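Geranyltranstransferase (Thermotoga neapolitana, PDB 4WK5) belongs to the FPP/GGPP synthase family and probably acts as a magnesium-dependent prenyltransferase that joins isoprenoid diphosphates. Local coordinates at residues A[58-63]-A[187-192]; A[212-217]-A[262-267]; A[219-224]-A[246-251]. All coordinates share one frame; numbering follows the deposited sequence. Where two conformers were deposited one is given.

How the interactions relate
The three contacts follow one another through one all-helical domain, with centres about 13 Å apart from interaction 1 to 2 and from 2 to 3, and about 18 Å apart from 1 to 3. Interaction 1 joins helices 59-70 and 175-201 close to the centre of the molecule and closes in sequence before the others open. Interactions 2 and 3 both pair helix 206-229 with helix 248-274, interaction 3 being nested inside the loop that interaction 2 closes. F190 packs on F215 and F219, and Y222 reaches D262, so helix 206-229 links the buried centre to helix 248-274, farther out, and carries what is probably the second aspartate-rich motif of the family.

Interaction 1. Residues A[58-63]-A[187-192]; sequences RIRPLL and GALFAF
The guanidinium of R60 turns one face to the F190 ring, whose CZ lies 3.7 Å above the guanidinium plane and toward its rim. The two planes are 34° apart, so the groups lean against each other without stacking flat. This packing joins helices 59-70 and 175-201 inside the all-helical prenyltransferase fold; the axes of the short helical segments come within 10.1 Å, their directions 27° apart. The aliphatic part of R60 takes part as well: CG makes an off-centre CH-pi contact, 4.2 Å from the centroid of the F190 ring. At the ring edge, L63 CD2 lies in plane, 3.8 Å from F190 CD1, and I59 CG2 approaches CE1 nearby. L189 CD2 comes within 3.6 Å of R60 CD, so a leucine methyl and the aromatic ring meet different sides of the arginine chain. Its chain is extended from CG to NE, and the turn at chi4 (83°) then swings the guanidinium across the end of the ring. With an alanine here, F190 would probably lose the cover on one side of its ring and L189 CD2 its neighbour, leaving a gap between the two helices. F190 also meets F215 edge-to-face and F219 at an inclined angle, while R60 touches V85 and H89 of helix 75-96. R60 belongs to the GKxxRP sequence motif, whose arginine in related synthases binds the diphosphate of isopentenyl diphosphate, and its placement is consistent with such a site. No hydrogen bond crosses between the segments; the NH2 nitrogen of R60 instead approaches F190 CE2 at 3.6 Å.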
ATOM      1  N   ARG A  58      17.213  -9.443  -8.020  1.00 19.49           N
ATOM      2  CA  ARG A  58      16.652  -8.320  -8.780  1.00 18.69           C
ATOM      3  C   ARG A  58      16.109  -8.729 -10.146  1.00 20.16           C
ATOM      4  O   ARG A  58      16.167  -7.953 -11.090  1.00 18.86           O
ATOM      5  CB  ARG A  58      17.695  -7.198  -8.983  1.00 19.17           C
ATOM      6  CG  ARG A  58      18.431  -6.740  -7.721  1.00 20.79           C
ATOM      7  CD  ARG A  58      17.472  -6.249  -6.625  1.00 21.32           C
ATOM      8  NE  ARG A  58      18.224  -5.599  -5.549  1.00 21.57           N
ATOM      9  CZ  ARG A  58      17.772  -5.433  -4.308  1.00 23.91           C
ATOM     10  NH1 ARG A  58      16.553  -5.853  -3.959  1.00 20.99           N
ATOM     11  NH2 ARG A  58      18.545  -4.832  -3.409  1.00 20.73           N
ATOM     12  N   ILE A  59      15.553  -9.931 -10.254  1.00 19.54           N
ATOM     13  CA  ILE A  59      15.070 -10.409 -11.553  1.00 20.48           C
ATOM     14  C   ILE A  59      13.973  -9.512 -12.140  1.00 19.98           C
ATOM     15  O   ILE A  59      13.986  -9.190 -13.327  1.00 19.74           O
ATOM     16  CB  ILE A  59      14.557 -11.853 -11.437  1.00 22.91           C
ATOM     17  CG1 ILE A  59      15.715 -12.794 -11.080  1.00 28.45           C
ATOM     18  CG2 ILE A  59      13.896 -12.294 -12.727  1.00 25.26           C
ATOM     19  CD1 ILE A  59      16.942 -12.624 -11.960  1.00 40.37           C
ATOM     20  N   ARG A  60      13.041  -9.077 -11.301  1.00 19.99           N
ATOM     21  CA  ARG A  60      11.923  -8.282 -11.806  1.00 18.82           C
ATOM     22  C   ARG A  60      12.359  -6.915 -12.341  1.00 19.06           C
ATOM     23  O   ARG A  60      11.989  -6.560 -13.461  1.00 19.37           O
ATOM     24  CB  ARG A  60      10.849  -8.128 -10.723  1.00 19.51           C
ATOM     25  CG  ARG A  60      10.140  -9.438 -10.405  1.00 20.18           C
ATOM     26  CD  ARG A  60       9.393  -9.369  -9.056  1.00 20.99           C
ATOM     27  NE  ARG A  60       8.857 -10.683  -8.680  1.00 20.07           N
ATOM     28  CZ  ARG A  60       9.561 -11.631  -8.068  1.00 20.56           C
ATOM     29  NH1 ARG A  60      10.828 -11.419  -7.747  1.00 23.65           N
ATOM     30  NH2 ARG A  60       8.994 -12.801  -7.773  1.00 22.22           N
ATOM     31  N   PRO A  61      13.144  -6.135 -11.562  1.00 17.61           N
ATOM     32  CA  PRO A  61      13.526  -4.844 -12.154  1.00 18.22           C
ATOM     33  C   PRO A  61      14.449  -5.015 -13.360  1.00 20.56           C
ATOM     34  O   PRO A  61      14.395  -4.211 -14.296  1.00 19.52           O
ATOM     35  CB  PRO A  61      14.251  -4.117 -11.007  1.00 19.03           C
ATOM     36  CG  PRO A  61      14.628  -5.189 -10.022  1.00 17.14           C
ATOM     37  CD  PRO A  61      13.536  -6.226 -10.139  1.00 16.91           C
ATOM     38  N   LEU A  62      15.292  -6.043 -13.341  1.00 18.36           N
ATOM     39  CA  LEU A  62      16.132  -6.313 -14.507  1.00 22.81           C
ATOM     40  C   LEU A  62      15.282  -6.617 -15.736  1.00 23.19           C
ATOM     41  O   LEU A  62      15.615  -6.188 -16.834  1.00 21.61           O
ATOM     42  CB  LEU A  62      17.095  -7.468 -14.234  1.00 20.70           C
ATOM     43  CG  LEU A  62      18.318  -7.144 -13.371  1.00 22.29           C
ATOM     44  CD1 LEU A  62      18.992  -8.431 -12.918  1.00 22.87           C
ATOM     45  CD2 LEU A  62      19.292  -6.277 -14.160  1.00 27.37           C
ATOM     46  N   LEU A  63      14.182  -7.343 -15.552  1.00 20.09           N
ATOM     47  CA  LEU A  63      13.274  -7.632 -16.658  1.00 20.12           C
ATOM     48  C   LEU A  63      12.632  -6.354 -17.206  1.00 20.71           C
ATOM     49  O   LEU A  63      12.541  -6.176 -18.423  1.00 21.75           O
ATOM     50  CB  LEU A  63      12.202  -8.631 -16.212  1.00 18.77           C
ATOM     51  CG  LEU A  63      11.182  -9.155 -17.207  1.00 25.82           C
ATOM     52  CD1 LEU A  63      11.896  -9.955 -18.311  1.00 23.55           C
ATOM     53  CD2 LEU A  63      10.183 -10.029 -16.446  1.00 26.38           C
ATOM     54  N   GLY A 187       2.542 -14.499 -10.920  1.00 19.19           N
ATOM     55  CA  GLY A 187       2.312 -14.130 -12.309  1.00 17.65           C
ATOM     56  C   GLY A 187       2.004 -12.656 -12.522  1.00 19.54           C
ATOM     57  O   GLY A 187       2.526 -12.035 -13.457  1.00 20.12           O
ATOM     58  N   ALA A 188       1.163 -12.088 -11.662  1.00 17.75           N
ATOM     59  CA  ALA A 188       0.681 -10.728 -11.905  1.00 19.73           C
ATOM     60  C   ALA A 188       1.831  -9.710 -11.926  1.00 17.19           C
ATOM     61  O   ALA A 188       1.838  -8.795 -12.760  1.00 17.41           O
ATOM     62  CB  ALA A 188      -0.384 -10.330 -10.854  1.00 20.09           C
ATOM     63  N   LEU A 189       2.812  -9.864 -11.037  1.00 18.09           N
ATOM     64  CA  LEU A 189       3.880  -8.871 -10.988  1.00 17.65           C
ATOM     65  C   LEU A 189       4.819  -9.048 -12.183  1.00 17.71           C
ATOM     66  O   LEU A 189       5.327  -8.064 -12.726  1.00 18.64           O
ATOM     67  CB  LEU A 189       4.669  -8.941  -9.676  1.00 19.27           C
ATOM     68  CG  LEU A 189       5.676  -7.808  -9.420  1.00 19.79           C
ATOM     69  CD1 LEU A 189       5.033  -6.430  -9.570  1.00 20.13           C
ATOM     70  CD2 LEU A 189       6.229  -7.968  -7.995  1.00 19.30           C
ATOM     71  N   PHE A 190       5.046 -10.287 -12.611  1.00 17.36           N
ATOM     72  CA  PHE A 190       5.851 -10.482 -13.823  1.00 19.77           C
ATOM     73  C   PHE A 190       5.112  -9.974 -15.052  1.00 20.82           C
ATOM     74  O   PHE A 190       5.725  -9.424 -15.958  1.00 19.66           O
ATOM     75  CB  PHE A 190       6.243 -11.955 -13.995  1.00 18.55           C
ATOM     76  CG  PHE A 190       7.439 -12.358 -13.162  1.00 22.79           C
ATOM     77  CD1 PHE A 190       8.721 -11.941 -13.515  1.00 24.55           C
ATOM     78  CD2 PHE A 190       7.279 -13.147 -12.032  1.00 19.46           C
ATOM     79  CE1 PHE A 190       9.827 -12.309 -12.741  1.00 24.98           C
ATOM     80  CE2 PHE A 190       8.364 -13.517 -11.258  1.00 22.37           C
ATOM     81  CZ  PHE A 190       9.649 -13.102 -11.615  1.00 23.44           C
ATOM     82  N   ALA A 191       3.792 -10.135 -15.092  1.00 18.52           N
ATOM     83  CA  ALA A 191       3.033  -9.610 -16.221  1.00 20.23           C
ATOM     84  C   ALA A 191       3.202  -8.090 -16.300  1.00 20.13           C
ATOM     85  O   ALA A 191       3.303  -7.506 -17.392  1.00 20.14           O
ATOM     86  CB  ALA A 191       1.561  -9.985 -16.094  1.00 22.43           C
ATOM     87  N   PHE A 192       3.230  -7.446 -15.132  1.00 18.04           N
ATOM     88  CA  PHE A 192       3.403  -6.004 -15.084  1.00 16.81           C
ATOM     89  C   PHE A 192       4.798  -5.614 -15.568  1.00 19.58           C
ATOM     90  O   PHE A 192       4.956  -4.576 -16.219  1.00 21.10           O
ATOM     91  CB  PHE A 192       3.152  -5.465 -13.668  1.00 17.21           C
ATOM     92  CG  PHE A 192       3.284  -3.973 -13.562  1.00 17.18           C
ATOM     93  CD1 PHE A 192       2.237  -3.141 -13.943  1.00 17.19           C
ATOM     94  CD2 PHE A 192       4.461  -3.397 -13.090  1.00 17.87           C
ATOM     95  CE1 PHE A 192       2.365  -1.753 -13.846  1.00 20.10           C
ATOM     96  CE2 PHE A 192       4.589  -2.017 -12.991  1.00 20.38           C
ATOM     97  CZ  PHE A 192       3.544  -1.199 -13.368  1.00 20.40           C
TER

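Interaction 2. Residues A[212-217]-A[262-267]; sequences GEKFGV and DKYYEE
K214 reaches across to E267, where its NZ donates a hydrogen bond to OE1 at 3.2 Å within a salt bridge. The pair spans two antiparallel helices of the all-helical prenyltransferase fold, 206-229 and 248-274, whose short segments cross at -144° with axes 8.4 Å apart. OE1 receives the ammonium on its syn lone pair, the side of the other carboxylate oxygen. That second oxygen, OE2, accepts from a water at 3.0 Å, and the same water accepts a weak bond from K214 NZ, so both carboxylate oxygens are engaged and the ion pair is doubly linked.

On its way the lysine chain passes over the Y264 ring: CD lies 4.0 Å above one face, offset to the rim, while V217 CG1 sits in plane at the edge. A bend at chi3 (144°) of K214 leads the chain on from the ring to the carboxylate. The Y264 hydroxyl is satisfied beyond this interface by the carboxylate of E179, and that of Y265 by the carbonyl oxygen of L284.

F215 and Y265 run alongside each other, heading in one direction, with ring planes inclined at 48°. Y265 OH falls in the plane of the F215 ring at its edge, 3.6 Å from CE2.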
ATOM      1  N   GLY A 212       4.114 -12.628 -19.420  1.00 26.70           N
ATOM      2  CA  GLY A 212       4.626 -12.452 -18.079  1.00 27.69           C
ATOM      3  C   GLY A 212       3.919 -13.334 -17.075  1.00 26.92           C
ATOM      4  O   GLY A 212       4.537 -13.860 -16.148  1.00 26.70           O
ATOM      5  N   GLU A 213       2.611 -13.498 -17.246  1.00 28.36           N
ATOM      6  CA  GLU A 213       1.870 -14.361 -16.342  1.00 27.95           C
ATOM      7  C   GLU A 213       2.354 -15.803 -16.425  1.00 29.02           C
ATOM      8  O   GLU A 213       2.590 -16.437 -15.393  1.00 29.55           O
ATOM      9  CB  GLU A 213       0.373 -14.302 -16.617  1.00 29.64           C
ATOM     10  CG  GLU A 213      -0.430 -14.863 -15.460  1.00 46.03           C
ATOM     11  CD  GLU A 213      -1.827 -15.266 -15.855  1.00 65.94           C
ATOM     12  OE1 GLU A 213      -2.659 -14.365 -16.096  1.00 68.19           O
ATOM     13  OE2 GLU A 213      -2.095 -16.485 -15.907  1.00 73.24           O
ATOM     14  N   LYS A 214       2.521 -16.324 -17.641  1.00 27.87           N
ATOM     15  CA  LYS A 214       3.005 -17.686 -17.790  1.00 24.93           C
ATOM     16  C   LYS A 214       4.437 -17.825 -17.280  1.00 25.53           C
ATOM     17  O   LYS A 214       4.763 -18.811 -16.616  1.00 26.45           O
ATOM     18  CB  LYS A 214       2.904 -18.156 -19.248  1.00 31.77           C
ATOM     19  CG  LYS A 214       1.473 -18.233 -19.734  1.00 42.06           C
ATOM     20  CD  LYS A 214       1.339 -19.159 -20.934  1.00 56.60           C
ATOM     21  CE  LYS A 214       0.022 -19.924 -20.871  1.00 66.23           C
ATOM     22  NZ  LYS A 214      -0.084 -20.957 -21.937  1.00 70.94           N
ATOM     23  N   PHE A 215       5.282 -16.844 -17.578  1.00 24.49           N
ATOM     24  CA  PHE A 215       6.636 -16.872 -17.042  1.00 27.54           C
ATOM     25  C   PHE A 215       6.600 -16.947 -15.516  1.00 23.34           C
ATOM     26  O   PHE A 215       7.336 -17.721 -14.899  1.00 23.68           O
ATOM     27  CB  PHE A 215       7.437 -15.647 -17.495  1.00 27.91           C
ATOM     28  CG  PHE A 215       8.817 -15.578 -16.893  1.00 28.07           C
ATOM     29  CD1 PHE A 215       9.056 -14.834 -15.746  1.00 31.41           C
ATOM     30  CD2 PHE A 215       9.870 -16.286 -17.459  1.00 29.31           C
ATOM     31  CE1 PHE A 215      10.316 -14.792 -15.178  1.00 33.23           C
ATOM     32  CE2 PHE A 215      11.125 -16.240 -16.897  1.00 32.52           C
ATOM     33  CZ  PHE A 215      11.345 -15.495 -15.753  1.00 30.49           C
ATOM     34  N   GLY A 216       5.733 -16.138 -14.909  1.00 24.07           N
ATOM     35  CA  GLY A 216       5.603 -16.111 -13.460  1.00 25.37           C
ATOM     36  C   GLY A 216       5.169 -17.442 -12.861  1.00 25.31           C
ATOM     37  O   GLY A 216       5.679 -17.852 -11.824  1.00 27.80           O
ATOM     38  N   VAL A 217       4.205 -18.114 -13.487  1.00 24.45           N
ATOM     39  CA  VAL A 217       3.796 -19.415 -12.976  1.00 24.13           C
ATOM     40  C   VAL A 217       4.968 -20.406 -13.055  1.00 24.66           C
ATOM     41  O   VAL A 217       5.233 -21.144 -12.102  1.00 26.08           O
ATOM     42  CB  VAL A 217       2.570 -19.970 -13.739  1.00 28.08           C
ATOM     43  CG1 VAL A 217       2.296 -21.409 -13.328  1.00 31.33           C
ATOM     44  CG2 VAL A 217       1.355 -19.100 -13.448  1.00 30.09           C
ATOM     45  N   ASP A 262       8.377 -26.116 -17.773  1.00 30.18           N
ATOM     46  CA  ASP A 262       9.215 -26.124 -18.959  1.00 29.99           C
ATOM     47  C   ASP A 262       8.431 -25.660 -20.180  1.00 31.75           C
ATOM     48  O   ASP A 262       8.953 -24.923 -21.015  1.00 32.59           O
ATOM     49  CB  ASP A 262       9.788 -27.521 -19.213  1.00 27.20           C
ATOM     50  CG  ASP A 262      10.889 -27.899 -18.233  1.00 36.06           C
ATOM     51  OD1 ASP A 262      11.452 -27.005 -17.567  1.00 40.37           O
ATOM     52  OD2 ASP A 262      11.214 -29.105 -18.151  1.00 39.67           O
ATOM     53  N   LYS A 263       7.177 -26.094 -20.278  1.00 30.40           N
ATOM     54  CA  LYS A 263       6.338 -25.754 -21.422  1.00 35.54           C
ATOM     55  C   LYS A 263       6.098 -24.255 -21.495  1.00 37.68           C
ATOM     56  O   LYS A 263       6.254 -23.646 -22.560  1.00 33.81           O
ATOM     57  CB  LYS A 263       4.993 -26.479 -21.359  1.00 41.01           C
ATOM     58  CG  LYS A 263       4.086 -26.150 -22.542  1.00 47.77           C
ATOM     59  CD  LYS A 263       2.727 -26.830 -22.447  1.00 58.13           C
ATOM     60  CE  LYS A 263       1.834 -26.149 -21.421  1.00 71.08           C
ATOM     61  NZ  LYS A 263       0.521 -26.842 -21.262  1.00 78.38           N
ATOM     62  N   TYR A 264       5.713 -23.677 -20.358  1.00 29.17           N
ATOM     63  CA  TYR A 264       5.501 -22.235 -20.239  1.00 25.72           C
ATOM     64  C   TYR A 264       6.780 -21.456 -20.543  1.00 27.65           C
ATOM     65  O   TYR A 264       6.756 -20.470 -21.281  1.00 28.46           O
ATOM     66  CB  TYR A 264       5.008 -21.881 -18.834  1.00 24.98           C
ATOM     67  CG  TYR A 264       3.551 -22.183 -18.547  1.00 30.79           C
ATOM     68  CD1 TYR A 264       2.711 -22.701 -19.523  1.00 34.32           C
ATOM     69  CD2 TYR A 264       3.012 -21.925 -17.284  1.00 31.11           C
ATOM     70  CE1 TYR A 264       1.377 -22.967 -19.248  1.00 36.10           C
ATOM     71  CE2 TYR A 264       1.682 -22.185 -17.001  1.00 32.40           C
ATOM     72  CZ  TYR A 264       0.871 -22.706 -17.983  1.00 36.84           C
ATOM     73  OH  TYR A 264      -0.450 -22.970 -17.697  1.00 38.37           O
ATOM     74  N   TYR A 265       7.897 -21.896 -19.965  1.00 29.60           N
ATOM     75  CA  TYR A 265       9.168 -21.211 -20.178  1.00 33.11           C
ATOM     76  C   TYR A 265       9.535 -21.199 -21.654  1.00 34.81           C
ATOM     77  O   TYR A 265       9.974 -20.177 -22.189  1.00 33.23           O
ATOM     78  CB  TYR A 265      10.290 -21.867 -19.374  1.00 31.41           C
ATOM     79  CG  TYR A 265      11.325 -20.879 -18.892  1.00 35.49           C
ATOM     80  CD1 TYR A 265      11.231 -20.311 -17.628  1.00 42.65           C
ATOM     81  CD2 TYR A 265      12.380 -20.492 -19.704  1.00 38.79           C
ATOM     82  CE1 TYR A 265      12.168 -19.404 -17.179  1.00 45.96           C
ATOM     83  CE2 TYR A 265      13.318 -19.581 -19.270  1.00 37.93           C
ATOM     84  CZ  TYR A 265      13.209 -19.036 -18.004  1.00 45.93           C
ATOM     85  OH  TYR A 265      14.144 -18.128 -17.560  1.00 45.69           O
ATOM     86  N   GLU A 266       9.353 -22.339 -22.317  1.00 30.46           N
ATOM     87  CA  GLU A 266       9.707 -22.444 -23.727  1.00 30.61           C
ATOM     88  C   GLU A 266       8.792 -21.570 -24.578  1.00 34.43           C
ATOM     89  O   GLU A 266       9.256 -20.936 -25.520  1.00 35.83           O
ATOM     90  CB  GLU A 266       9.647 -23.899 -24.202  1.00 37.94           C
ATOM     91  CG  GLU A 266      10.059 -24.094 -25.661  1.00 47.83           C
ATOM     92  CD  GLU A 266      11.482 -23.626 -25.939  1.00 54.59           C
ATOM     93  OE1 GLU A 266      12.323 -23.670 -25.017  1.00 58.39           O
ATOM     94  OE2 GLU A 266      11.762 -23.211 -27.083  1.00 57.20           O
ATOM     95  N   GLU A 267       7.504 -21.531 -24.244  1.00 30.70           N
ATOM     96  CA  GLU A 267       6.566 -20.656 -24.953  1.00 31.28           C
ATOM     97  C   GLU A 267       6.991 -19.193 -24.851  1.00 33.94           C
ATOM     98  O   GLU A 267       6.950 -18.455 -25.837  1.00 30.88           O
ATOM     99  CB  GLU A 267       5.143 -20.834 -24.407  1.00 35.32           C
ATOM    100  CG  GLU A 267       4.511 -22.172 -24.777  1.00 42.93           C
ATOM    101  CD  GLU A 267       3.154 -22.397 -24.127  1.00 47.25           C
ATOM    102  OE1 GLU A 267       2.738 -21.557 -23.300  1.00 44.15           O
ATOM    103  OE2 GLU A 267       2.505 -23.416 -24.449  1.00 52.57           O
TER
HETATM  104  O   HOH W   1       0.018 -23.691 -22.753  1.00 55.46           O

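Interaction 3. Residues A[219-224]-A[246-251]; sequences FQIYDD and VTLVKK
I221 meets L248 through the ends of their side chains, with I221 CD1 3.7 Å from L248 CD1 and the two crossing at a slant. The extended outer part of the isoleucine (chi2 167°) carries CD1 out to the leucine, and A261 of helix 248-274 also touches this side chain.

One turn further, D224 brings the helix back to the interface and covers the start of helix 248-274. Its CB packs on V249 CG2 at 3.6 Å, while its carboxylate passes alongside T247, the two side chains running antiparallel, OD2 coming 3.7 Å from T247 CB. It meets the carbon side of the threonine, whose OG1 is turned to the helix start instead: with chi1 at 69° the hydroxyl oxygen sits between the backbone N and the carbonyl carbon and accepts from K250 N at 3.0 Å. T247 stands at the N-cap position, and this nearly straight bond, 162° at the hydrogen, caps the helix. The next amide, L248 N, lies near D224 OD2 but is hydrogen-bonded to the hydroxyl of Y182 on helix 175-201.

D223 and D224 open a DDxxD sequence completed by D227, where the carboxylates of D223 and D227 approach closely. This is the second aspartate-rich motif of the FPP/GGPP synthase family, which in related enzymes binds magnesium with the allylic diphosphate.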
ATOM      1  N   PHE A 219       8.139 -19.667 -13.096  1.00 28.73           N
ATOM      2  CA  PHE A 219       9.109 -19.199 -12.109  1.00 25.68           C
ATOM      3  C   PHE A 219       8.787 -19.754 -10.719  1.00 26.51           C
ATOM      4  O   PHE A 219       9.678 -20.232 -10.008  1.00 28.17           O
ATOM      5  CB  PHE A 219       9.131 -17.664 -12.105  1.00 26.16           C
ATOM      6  CG  PHE A 219      10.245 -17.050 -11.291  1.00 31.07           C
ATOM      7  CD1 PHE A 219      11.491 -16.818 -11.864  1.00 35.84           C
ATOM      8  CD2 PHE A 219      10.031 -16.660  -9.974  1.00 27.84           C
ATOM      9  CE1 PHE A 219      12.511 -16.231 -11.138  1.00 34.53           C
ATOM     10  CE2 PHE A 219      11.046 -16.071  -9.236  1.00 34.17           C
ATOM     11  CZ  PHE A 219      12.291 -15.857  -9.817  1.00 29.83           C
ATOM     12  N   GLN A 220       7.517 -19.697 -10.320  0.52 27.47           N
ATOM     13  CA  GLN A 220       7.129 -20.178  -8.995  0.52 27.45           C
ATOM     14  C   GLN A 220       7.278 -21.701  -8.893  0.52 25.65           C
ATOM     15  O   GLN A 220       7.682 -22.212  -7.849  0.52 29.49           O
ATOM     16  CB  GLN A 220       5.692 -19.753  -8.641  0.52 27.84           C
ATOM     17  CG  GLN A 220       5.308 -20.076  -7.188  0.52 25.36           C
ATOM     18  CD  GLN A 220       3.994 -19.448  -6.728  0.52 23.57           C
ATOM     19  OE1 GLN A 220       3.462 -18.534  -7.362  0.52 28.09           O
ATOM     20  NE2 GLN A 220       3.463 -19.953  -5.615  0.52 28.29           N
ATOM     21  N   ILE A 221       6.972 -22.422  -9.974  1.00 26.85           N
ATOM     22  CA  ILE A 221       7.132 -23.884  -9.975  1.00 26.75           C
ATOM     23  C   ILE A 221       8.600 -24.253  -9.834  1.00 25.85           C
ATOM     24  O   ILE A 221       8.950 -25.146  -9.066  1.00 27.90           O
ATOM     25  CB  ILE A 221       6.579 -24.535 -11.265  1.00 22.91           C
ATOM     26  CG1 ILE A 221       5.061 -24.355 -11.341  1.00 24.83           C
ATOM     27  CG2 ILE A 221       6.954 -26.030 -11.330  1.00 25.98           C
ATOM     28  CD1 ILE A 221       4.479 -24.681 -12.698  1.00 26.27           C
ATOM     29  N   TYR A 222       9.461 -23.559 -10.572  1.00 31.41           N
ATOM     30  CA  TYR A 222      10.892 -23.815 -10.466  1.00 34.25           C
ATOM     31  C   TYR A 222      11.370 -23.558  -9.041  1.00 34.11           C
ATOM     32  O   TYR A 222      12.203 -24.298  -8.524  1.00 40.53           O
ATOM     33  CB  TYR A 222      11.689 -22.957 -11.449  1.00 30.50           C
ATOM     34  CG  TYR A 222      11.590 -23.401 -12.890  1.00 34.78           C
ATOM     35  CD1 TYR A 222      11.561 -24.746 -13.233  1.00 32.83           C
ATOM     36  CD2 TYR A 222      11.516 -22.464 -13.912  1.00 35.71           C
ATOM     37  CE1 TYR A 222      11.475 -25.144 -14.573  1.00 34.22           C
ATOM     38  CE2 TYR A 222      11.429 -22.846 -15.233  1.00 38.14           C
ATOM     39  CZ  TYR A 222      11.401 -24.178 -15.562  1.00 36.07           C
ATOM     40  OH  TYR A 222      11.309 -24.538 -16.886  1.00 44.59           O
ATOM     41  N   ASP A 223      10.831 -22.521  -8.401  1.00 37.71           N
ATOM     42  CA  ASP A 223      11.152 -22.257  -7.000  1.00 42.13           C
ATOM     43  C   ASP A 223      10.690 -23.403  -6.096  1.00 39.75           C
ATOM     44  O   ASP A 223      11.409 -23.810  -5.176  1.00 41.56           O
ATOM     45  CB  ASP A 223      10.521 -20.945  -6.535  1.00 56.32           C
ATOM     46  CG  ASP A 223      10.769 -20.675  -5.063  1.00 72.18           C
ATOM     47  OD1 ASP A 223      11.839 -20.122  -4.735  1.00 78.58           O
ATOM     48  OD2 ASP A 223       9.899 -21.021  -4.233  1.00 76.92           O
ATOM     49  N   ASP A 224       9.488 -23.916  -6.359  1.00 35.93           N
ATOM     50  CA  ASP A 224       8.960 -25.073  -5.637  1.00 35.10           C
ATOM     51  C   ASP A 224       9.916 -26.254  -5.723  1.00 36.46           C
ATOM     52  O   ASP A 224      10.190 -26.925  -4.725  1.00 38.48           O
ATOM     53  CB  ASP A 224       7.617 -25.524  -6.203  1.00 34.66           C
ATOM     54  CG  ASP A 224       6.511 -24.527  -5.984  1.00 37.02           C
ATOM     55  OD1 ASP A 224       6.626 -23.657  -5.090  1.00 34.99           O
ATOM     56  OD2 ASP A 224       5.511 -24.634  -6.723  1.00 33.97           O
ATOM     57  N   VAL A 246       0.192 -25.309  -0.132  1.00 33.52           N
ATOM     58  CA  VAL A 246      -0.203 -26.095  -1.296  1.00 30.98           C
ATOM     59  C   VAL A 246       0.564 -25.616  -2.515  1.00 31.92           C
ATOM     60  O   VAL A 246       0.553 -24.427  -2.829  1.00 33.65           O
ATOM     61  CB  VAL A 246      -1.713 -26.007  -1.575  1.00 37.26           C
ATOM     62  CG1 VAL A 246      -2.090 -26.982  -2.683  1.00 36.69           C
ATOM     63  CG2 VAL A 246      -2.506 -26.306  -0.308  1.00 43.59           C
ATOM     64  N   THR A 247       1.249 -26.538  -3.190  1.00 28.78           N
ATOM     65  CA  THR A 247       2.019 -26.178  -4.371  1.00 24.04           C
ATOM     66  C   THR A 247       1.561 -26.988  -5.576  1.00 26.20           C
ATOM     67  O   THR A 247       0.836 -27.977  -5.431  1.00 25.66           O
ATOM     68  CB  THR A 247       3.521 -26.403  -4.165  1.00 29.85           C
ATOM     69  OG1 THR A 247       3.777 -27.815  -4.085  1.00 26.85           O
ATOM     70  CG2 THR A 247       3.992 -25.733  -2.888  1.00 29.45           C
ATOM     71  N   LEU A 248       1.970 -26.558  -6.766  1.00 25.15           N
ATOM     72  CA  LEU A 248       1.672 -27.313  -7.973  1.00 25.11           C
ATOM     73  C   LEU A 248       2.468 -28.611  -7.984  1.00 25.62           C
ATOM     74  O   LEU A 248       2.059 -29.585  -8.606  1.00 27.63           O
ATOM     75  CB  LEU A 248       1.980 -26.495  -9.225  1.00 26.15           C
ATOM     76  CG  LEU A 248       0.897 -25.468  -9.566  1.00 30.94           C
ATOM     77  CD1 LEU A 248       1.293 -24.662 -10.802  1.00 27.76           C
ATOM     78  CD2 LEU A 248      -0.446 -26.175  -9.788  1.00 28.71           C
ATOM     79  N   VAL A 249       3.601 -28.620  -7.289  1.00 25.98           N
ATOM     80  CA  VAL A 249       4.379 -29.862  -7.189  1.00 26.25           C
ATOM     81  C   VAL A 249       3.598 -30.882  -6.363  1.00 33.06           C
ATOM     82  O   VAL A 249       3.529 -32.061  -6.719  1.00 27.90           O
ATOM     83  CB  VAL A 249       5.778 -29.621  -6.580  1.00 24.62           C
ATOM     84  CG1 VAL A 249       6.520 -30.952  -6.391  1.00 25.15           C
ATOM     85  CG2 VAL A 249       6.591 -28.719  -7.490  1.00 28.43           C
ATOM     86  N   LYS A 250       2.977 -30.427  -5.277  1.00 30.32           N
ATOM     87  CA  LYS A 250       2.120 -31.309  -4.482  1.00 29.38           C
ATOM     88  C   LYS A 250       0.923 -31.840  -5.268  1.00 33.03           C
ATOM     89  O   LYS A 250       0.582 -33.017  -5.165  1.00 32.81           O
ATOM     90  CB  LYS A 250       1.616 -30.581  -3.233  1.00 28.33           C
ATOM     91  CG  LYS A 250       2.653 -30.436  -2.143  1.00 32.62           C
ATOM     92  CD  LYS A 250       2.026 -29.890  -0.873  1.00 33.39           C
ATOM     93  CE  LYS A 250       3.074 -29.580   0.183  1.00 44.50           C
ATOM     94  NZ  LYS A 250       2.435 -28.988   1.396  1.00 44.47           N
ATOM     95  N   LYS A 251       0.274 -30.974  -6.040  1.00 29.51           N
ATOM     96  CA  LYS A 251      -0.933 -31.364  -6.778  1.00 27.72           C
ATOM     97  C   LYS A 251      -0.647 -32.213  -8.015  1.00 36.32           C
ATOM     98  O   LYS A 251      -1.398 -33.139  -8.339  1.00 40.39           O
ATOM     99  CB  LYS A 251      -1.728 -30.119  -7.208  1.00 27.88           C
ATOM    100  CG  LYS A 251      -2.193 -29.235  -6.065  1.00 31.64           C
ATOM    101  CD  LYS A 251      -3.170 -29.955  -5.145  1.00 41.01           C
ATOM    102  CE  LYS A 251      -4.360 -30.518  -5.907  1.00 49.97           C
ATOM    103  NZ  LYS A 251      -5.384 -31.088  -4.978  1.00 50.31           N
TER